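PDB 4CCW: carboxyl esterase NP from Bacillus subtilis, which catalyses the hydrolysis of carboxylic esters to an alcohol and a carboxylate, as an esterase of the alpha/beta hydrolase fold. Local coordinates for residues A[109-112]-A[113-116]; A[176-179]-A[180-184]; A[190-193]-A[194-198]. All coordinates share one frame; numbering follows the deposited sequence.

Contact 1 of 3, residues A[109-112]-A[113-116]; sequences NWLL and DVFD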
# COMPACT_ATOMS: atom_id res chain seq x y z
N ASN A 109 -4.31 -8.20 -13.03
CA ASN A 109 -4.97 -9.51 -13.07
C ASN A 109 -4.92 -10.24 -11.72
O ASN A 109 -5.83 -10.99 -11.38
CB ASN A 109 -4.37 -10.41 -14.17
CG ASN A 109 -4.82 -10.02 -15.57
OD1 ASN A 109 -5.85 -9.38 -15.76
ND2 ASN A 109 -4.03 -10.42 -16.57
N TRP A 110 -3.84 -10.02 -10.97
CA TRP A 110 -3.73 -10.58 -9.61
C TRP A 110 -4.83 -10.00 -8.75
O TRP A 110 -5.59 -10.73 -8.10
CB TRP A 110 -2.33 -10.29 -9.01
CG TRP A 110 -2.32 -10.37 -7.50
CD1 TRP A 110 -2.39 -11.52 -6.71
CD2 TRP A 110 -2.27 -9.26 -6.54
NE1 TRP A 110 -2.38 -11.20 -5.37
CE2 TRP A 110 -2.31 -9.86 -5.20
CE3 TRP A 110 -2.19 -7.87 -6.66
CZ2 TRP A 110 -2.29 -9.09 -4.05
CZ3 TRP A 110 -2.17 -7.10 -5.49
CH2 TRP A 110 -2.21 -7.70 -4.22
N LEU A 111 -4.96 -8.68 -8.78
CA LEU A 111 -5.97 -8.00 -7.98
C LEU A 111 -7.39 -8.32 -8.45
O LEU A 111 -8.31 -8.42 -7.63
CB LEU A 111 -5.69 -6.49 -7.96
CG LEU A 111 -6.38 -5.62 -6.91
CD1 LEU A 111 -6.27 -6.19 -5.50
CD2 LEU A 111 -5.81 -4.21 -6.97
N LEU A 112 -7.56 -8.48 -9.76
CA LEU A 112 -8.82 -8.97 -10.33
C LEU A 112 -9.26 -10.25 -9.61
O LEU A 112 -10.38 -10.32 -9.09
CB LEU A 112 -8.69 -9.21 -11.85
CG LEU A 112 -9.87 -9.88 -12.58
CD1 LEU A 112 -11.13 -9.04 -12.49
CD2 LEU A 112 -9.54 -10.16 -14.04
N ASP A 113 -8.37 -11.24 -9.58
CA ASP A 113 -8.61 -12.51 -8.87
C ASP A 113 -9.02 -12.31 -7.41
O ASP A 113 -9.95 -12.96 -6.93
CB ASP A 113 -7.37 -13.40 -8.91
CG ASP A 113 -7.04 -13.91 -10.31
OD1 ASP A 113 -7.85 -13.74 -11.24
OD2 ASP A 113 -5.96 -14.49 -10.46
N VAL A 114 -8.30 -11.46 -6.70
CA VAL A 114 -8.64 -11.14 -5.31
C VAL A 114 -10.08 -10.62 -5.21
O VAL A 114 -10.87 -11.12 -4.40
CB VAL A 114 -7.66 -10.09 -4.74
CG1 VAL A 114 -8.12 -9.62 -3.36
CG2 VAL A 114 -6.24 -10.66 -4.67
N PHE A 115 -10.42 -9.63 -6.04
CA PHE A 115 -11.78 -9.07 -6.08
C PHE A 115 -12.80 -10.18 -6.36
O PHE A 115 -13.76 -10.33 -5.60
CB PHE A 115 -11.88 -8.00 -7.17
CG PHE A 115 -11.53 -6.60 -6.72
CD1 PHE A 115 -10.29 -6.30 -6.15
CD2 PHE A 115 -12.43 -5.56 -6.93
CE1 PHE A 115 -9.98 -5.01 -5.76
CE2 PHE A 115 -12.12 -4.26 -6.54
CZ PHE A 115 -10.89 -3.98 -5.97
N ASP A 116 -12.58 -10.95 -7.43
CA ASP A 116 -13.51 -12.02 -7.81
C ASP A 116 -13.71 -13.04 -6.68
O ASP A 116 -14.84 -13.46 -6.39
CB ASP A 116 -13.05 -12.71 -9.10
CG ASP A 116 -13.13 -11.82 -10.33
OD1 ASP A 116 -13.81 -10.76 -10.30
OD2 ASP A 116 -12.52 -12.18 -11.36
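Helix 104-118 of the alpha/beta hydrolase fold packs against the central sheet through these two turns, where Trp110 meets Val114 and Leu111 meets Phe115, each pair four residues apart. CG2 of Val114 sits over one face of the indole, 4.2 Å from the centroid of the five-membered ring and 23° off its normal, a CH-pi contact. The two side chains run side by side and point the same way: a chi1 of 159° at Trp110, which sets CG opposite the backbone N, lays the indole alongside Val114 with CG2 over its five-membered ring. On the next flank Leu111 touches Phe115 through its branch point, CG lying 3.8 Å from CE1 of the phenylalanine. Around these pairs Thr39 and Val86 of the sheet touch both Trp110 and Val114, Met125 of strand 123-128 packs on both Leu111 and Phe115, the ring of Phe138 meets that of Phe115, and Thr44 OG1 is hydrogen-bonded to Trp110 NE1, which fixes the turn of the indole. Asp113 makes a salt bridge to Arg40 through OD1, and Asp116 one to Arg145. A leucine in place of Asp113 would probably leave the guanidinium of Arg40 without this carboxylate and weaken the tie between the helix and the loop that carries it. Four successive i to i+4 backbone bonds run through the two turns. Beside the aspartates, Leu112 CD1 lies 3.6 Å from Asp116 OD2, and the carbonyl O of Leu112 takes the N-H of Asp116 at 2.8 Å, with an N-H...O angle of 173°.

Contact 2 of 3, residues A[176-179]-A[180-184]; sequences NGVE and KFLNW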
# COMPACT_ATOMS: atom_id res chain seq x y z
N ASN A 176 23.40 0.17 9.65
CA ASN A 176 22.23 0.75 10.33
C ASN A 176 21.16 1.27 9.35
O ASN A 176 20.47 2.26 9.62
CB ASN A 176 22.67 1.83 11.33
CG ASN A 176 23.35 3.02 10.65
OD1 ASN A 176 23.87 2.91 9.54
ND2 ASN A 176 23.36 4.16 11.33
N GLY A 177 21.02 0.58 8.23
CA GLY A 177 20.11 0.99 7.16
C GLY A 177 18.66 1.21 7.53
O GLY A 177 18.00 2.09 6.98
N VAL A 178 18.14 0.40 8.46
CA VAL A 178 16.75 0.54 8.87
C VAL A 178 16.51 1.87 9.58
O VAL A 178 15.56 2.59 9.28
CB VAL A 178 16.26 -0.64 9.74
CG1 VAL A 178 15.00 -0.28 10.50
CG2 VAL A 178 16.02 -1.86 8.86
N GLU A 179 17.41 2.20 10.51
CA GLU A 179 17.37 3.45 11.25
C GLU A 179 17.55 4.67 10.34
O GLU A 179 16.87 5.68 10.51
CB GLU A 179 18.43 3.45 12.34
CG GLU A 179 18.36 4.65 13.27
CD GLU A 179 19.43 4.62 14.34
OE1 GLU A 179 19.24 3.92 15.35
OE2 GLU A 179 20.45 5.30 14.16
N LYS A 180 18.49 4.57 9.39
CA LYS A 180 18.74 5.63 8.41
C LYS A 180 17.50 5.89 7.57
O LYS A 180 17.10 7.03 7.38
CB LYS A 180 19.88 5.24 7.47
CG LYS A 180 21.24 5.04 8.13
CD LYS A 180 22.05 6.32 8.16
CE LYS A 180 23.52 6.00 8.43
NZ LYS A 180 24.32 7.20 8.77
N PHE A 181 16.91 4.81 7.05
CA PHE A 181 15.70 4.91 6.23
C PHE A 181 14.57 5.62 6.98
O PHE A 181 13.98 6.58 6.47
CB PHE A 181 15.28 3.50 5.79
CG PHE A 181 14.05 3.46 4.92
CD1 PHE A 181 14.16 3.53 3.53
CD2 PHE A 181 12.79 3.29 5.49
CE1 PHE A 181 13.03 3.47 2.73
CE2 PHE A 181 11.66 3.22 4.68
CZ PHE A 181 11.78 3.31 3.31
N LEU A 182 14.30 5.18 8.21
CA LEU A 182 13.17 5.71 8.98
C LEU A 182 13.35 7.18 9.41
O LEU A 182 12.40 7.97 9.37
CB LEU A 182 12.84 4.79 10.16
CG LEU A 182 12.20 3.44 9.76
CD1 LEU A 182 12.04 2.55 10.99
CD2 LEU A 182 10.88 3.62 9.02
N ASN A 183 14.57 7.54 9.79
CA ASN A 183 14.87 8.91 10.18
C ASN A 183 14.78 9.87 9.00
O ASN A 183 14.40 11.03 9.15
CB ASN A 183 16.25 8.99 10.85
CG ASN A 183 16.30 8.26 12.18
OD1 ASN A 183 15.27 7.79 12.69
ND2 ASN A 183 17.49 8.15 12.76
N TRP A 184 15.13 9.36 7.82
CA TRP A 184 14.99 10.10 6.58
C TRP A 184 13.54 10.29 6.22
O TRP A 184 13.13 11.40 5.91
CB TRP A 184 15.73 9.38 5.47
CG TRP A 184 15.48 9.90 4.07
CD1 TRP A 184 15.89 11.12 3.52
CD2 TRP A 184 14.79 9.19 2.98
NE1 TRP A 184 15.51 11.20 2.20
CE2 TRP A 184 14.84 10.09 1.82
CE3 TRP A 184 14.16 7.95 2.85
CZ2 TRP A 184 14.28 9.74 0.59
CZ3 TRP A 184 13.58 7.62 1.61
CH2 TRP A 184 13.65 8.49 0.51
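Asn176 and Lys180 cross at a slant at the start of helix 177-185, CE of the lysine lying off the OD1/ND2 end of the asparagine amide, tilted out of its plane. This methylene of Lys180 comes 3.3 Å from OD1 of Asn176 and 3.4 Å from its ND2, so that the aliphatic part of the lysine, and not its ammonium, does the touching. Two torsions bring this about: CG of Asn176 stands between its own backbone N and carbonyl carbon (chi1 63°), and the lysine chain is bent at chi2 (-91°), which carries CE back to the amide. Asn176 occupies the N-cap position, but its side chain makes no capping bond; its carbonyl O instead receives the N-H of Lys180 at 3.1 Å.

One turn along, Glu179 and Asn183 also cross, with the carboxylate and amide planes only 17° apart. Their contact is made by CG of Glu179, 3.6 Å from ND2 of Asn183, while OD1 of the asparagine is engaged by Gln189 NE2. Val178 and Leu182 are arranged otherwise: they lie side by side and point the same way, CG1 of the valine 4.1 Å from CD1 of the leucine. Val178 also packs against Phe200, Gln201 and Val204 of helix 194-205.

Phe181 leaves the helix on another flank, its CB 3.3 Å from the carbonyl O of Gly177, and its ring packs on Tyr168 and Leu172. That ring touches the bound (2-hydroxyethoxy)acetic acid. The stretch is thus nearly the whole of the short amphipathic helix 177-185, with Asn176, Glu179, Lys180 and Asn183 on the polar side and Phe181 on the wall of the ligand pocket, about 6 Å between side chains from His273, the probable proton acceptor of the active site.

Contact 3 of 3, residues A[190-193]-A[194-198]; sequences NVLH and PIFVK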
# COMPACT_ATOMS: atom_id res chain seq x y z
N ASN A 190 9.09 7.66 15.92
CA ASN A 190 8.46 7.19 17.15
C ASN A 190 6.93 7.15 17.11
O ASN A 190 6.29 6.64 18.04
CB ASN A 190 8.93 8.02 18.36
CG ASN A 190 10.39 7.79 18.69
OD1 ASN A 190 11.23 8.66 18.47
ND2 ASN A 190 10.70 6.61 19.21
N VAL A 191 6.34 7.67 16.03
CA VAL A 191 4.90 7.50 15.81
C VAL A 191 4.59 6.04 15.45
O VAL A 191 3.49 5.57 15.69
CB VAL A 191 4.30 8.47 14.76
CG1 VAL A 191 4.60 9.92 15.11
CG2 VAL A 191 4.80 8.14 13.36
N LEU A 192 5.57 5.34 14.89
CA LEU A 192 5.45 3.90 14.63
C LEU A 192 5.57 3.10 15.91
O LEU A 192 6.46 3.36 16.73
CB LEU A 192 6.54 3.43 13.65
CG LEU A 192 6.66 4.02 12.25
CD1 LEU A 192 7.80 3.33 11.52
CD2 LEU A 192 5.37 3.87 11.47
N HIS A 193 4.69 2.12 16.10
CA HIS A 193 4.78 1.24 17.25
C HIS A 193 6.03 0.39 17.18
O HIS A 193 6.38 -0.12 16.10
CB HIS A 193 3.52 0.37 17.35
CG HIS A 193 3.32 -0.27 18.70
ND1 HIS A 193 4.01 -1.35 19.11
CD2 HIS A 193 2.47 0.08 19.76
CE1 HIS A 193 3.62 -1.69 20.35
NE2 HIS A 193 2.68 -0.81 20.75
N PRO A 194 6.75 0.26 18.31
CA PRO A 194 7.96 -0.58 18.36
C PRO A 194 7.75 -2.01 17.83
O PRO A 194 8.67 -2.59 17.25
CB PRO A 194 8.32 -0.61 19.84
CG PRO A 194 7.75 0.66 20.39
CD PRO A 194 6.49 0.91 19.61
N ILE A 195 6.55 -2.57 18.01
CA ILE A 195 6.26 -3.92 17.54
C ILE A 195 6.17 -3.93 16.02
O ILE A 195 6.66 -4.86 15.36
CB ILE A 195 4.99 -4.52 18.19
CG1 ILE A 195 5.26 -4.83 19.68
CG2 ILE A 195 4.58 -5.81 17.50
CD1 ILE A 195 4.08 -5.39 20.44
N PHE A 196 5.58 -2.88 15.47
CA PHE A 196 5.51 -2.73 14.02
C PHE A 196 6.91 -2.59 13.43
O PHE A 196 7.21 -3.18 12.39
CB PHE A 196 4.65 -1.53 13.61
CG PHE A 196 4.59 -1.33 12.13
CD1 PHE A 196 3.79 -2.15 11.34
CD2 PHE A 196 5.37 -0.36 11.51
CE1 PHE A 196 3.75 -2.00 9.97
CE2 PHE A 196 5.35 -0.21 10.13
CZ PHE A 196 4.53 -1.02 9.36
N VAL A 197 7.76 -1.81 14.10
CA VAL A 197 9.13 -1.60 13.63
C VAL A 197 9.92 -2.91 13.68
O VAL A 197 10.68 -3.19 12.75
CB VAL A 197 9.88 -0.50 14.43
CG1 VAL A 197 11.33 -0.39 13.97
CG2 VAL A 197 9.20 0.85 14.26
N LYS A 198 9.75 -3.68 14.76
CA LYS A 198 10.37 -5.00 14.88
C LYS A 198 10.04 -5.88 13.68
O LYS A 198 10.91 -6.60 13.18
CB LYS A 198 9.96 -5.70 16.18
CG LYS A 198 10.80 -5.34 17.39
CD LYS A 198 10.42 -6.21 18.58
CE LYS A 198 11.34 -5.98 19.77
NZ LYS A 198 11.24 -7.07 20.78
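With CG of His193 anti to the backbone N (chi1 -163°), ND1 swings over the start of helix 194-205 and accepts the N-H of Ile195. This is a side-chain N-cap bond of 3.0 Å, with an N-H...ND1 angle of 163° and the donor close to the plane of the imidazole, so the ring nitrogen meets it edge-on, consistent with ND1 being unprotonated. One face of the same ring is covered by Pro194, whose CD lies 3.7 Å from the centroid and 27° off the normal, a CH-pi contact. Ile195 runs beside the histidine in the same direction and brings CG1 to 3.6 Å from CE1 of His193. The imidazole is therefore fixed by a bond at its edge and by the proline over its face. The carbonyl O of His193 adds the first i to i+4 bond, taking the N-H of Val197 at 3.0 Å, and the backbone N of His193 is hydrogen-bonded to Tyr71 OH.

Leu192 packs on the apolar side, against Val197 and Phe196. Its side chain crosses that of Val197 at about a right angle, CB lying 3.8 Å from CG2 of the valine, while its CD2 approaches CD2 of Phe196 obliquely at 4.2 Å. The ring of Phe196 in turn meets Phe65 of the ligand pocket edge-to-face. This capped helix start sits between two other helices: Met277 of helix 275-278 packs on both Leu192 and Phe196, and Ile195 rests on Glu23 and Ser24 of helix 12-24.

Overall arrangement
From the N terminus the chain reaches contact 1 first, in the body of helix 104-118 against the central sheet, then contacts 2 and 3. All three are local contacts within continuous stretches, in series; none nests within or crosses another, and none closes a long loop. Contact 1 lies across the chain's centre from the other two, its centre about 34 Å from that of contact 2 and about 31 Å from that of contact 3. Contacts 2 and 3 begin successive helices, 177-185 and 194-205, and touch directly: Leu182 CD2 lies 4.0 Å from Leu192 CD1. They thus join two helices on the ligand-pocket side, while contact 1 fastens a sheet-flanking helix.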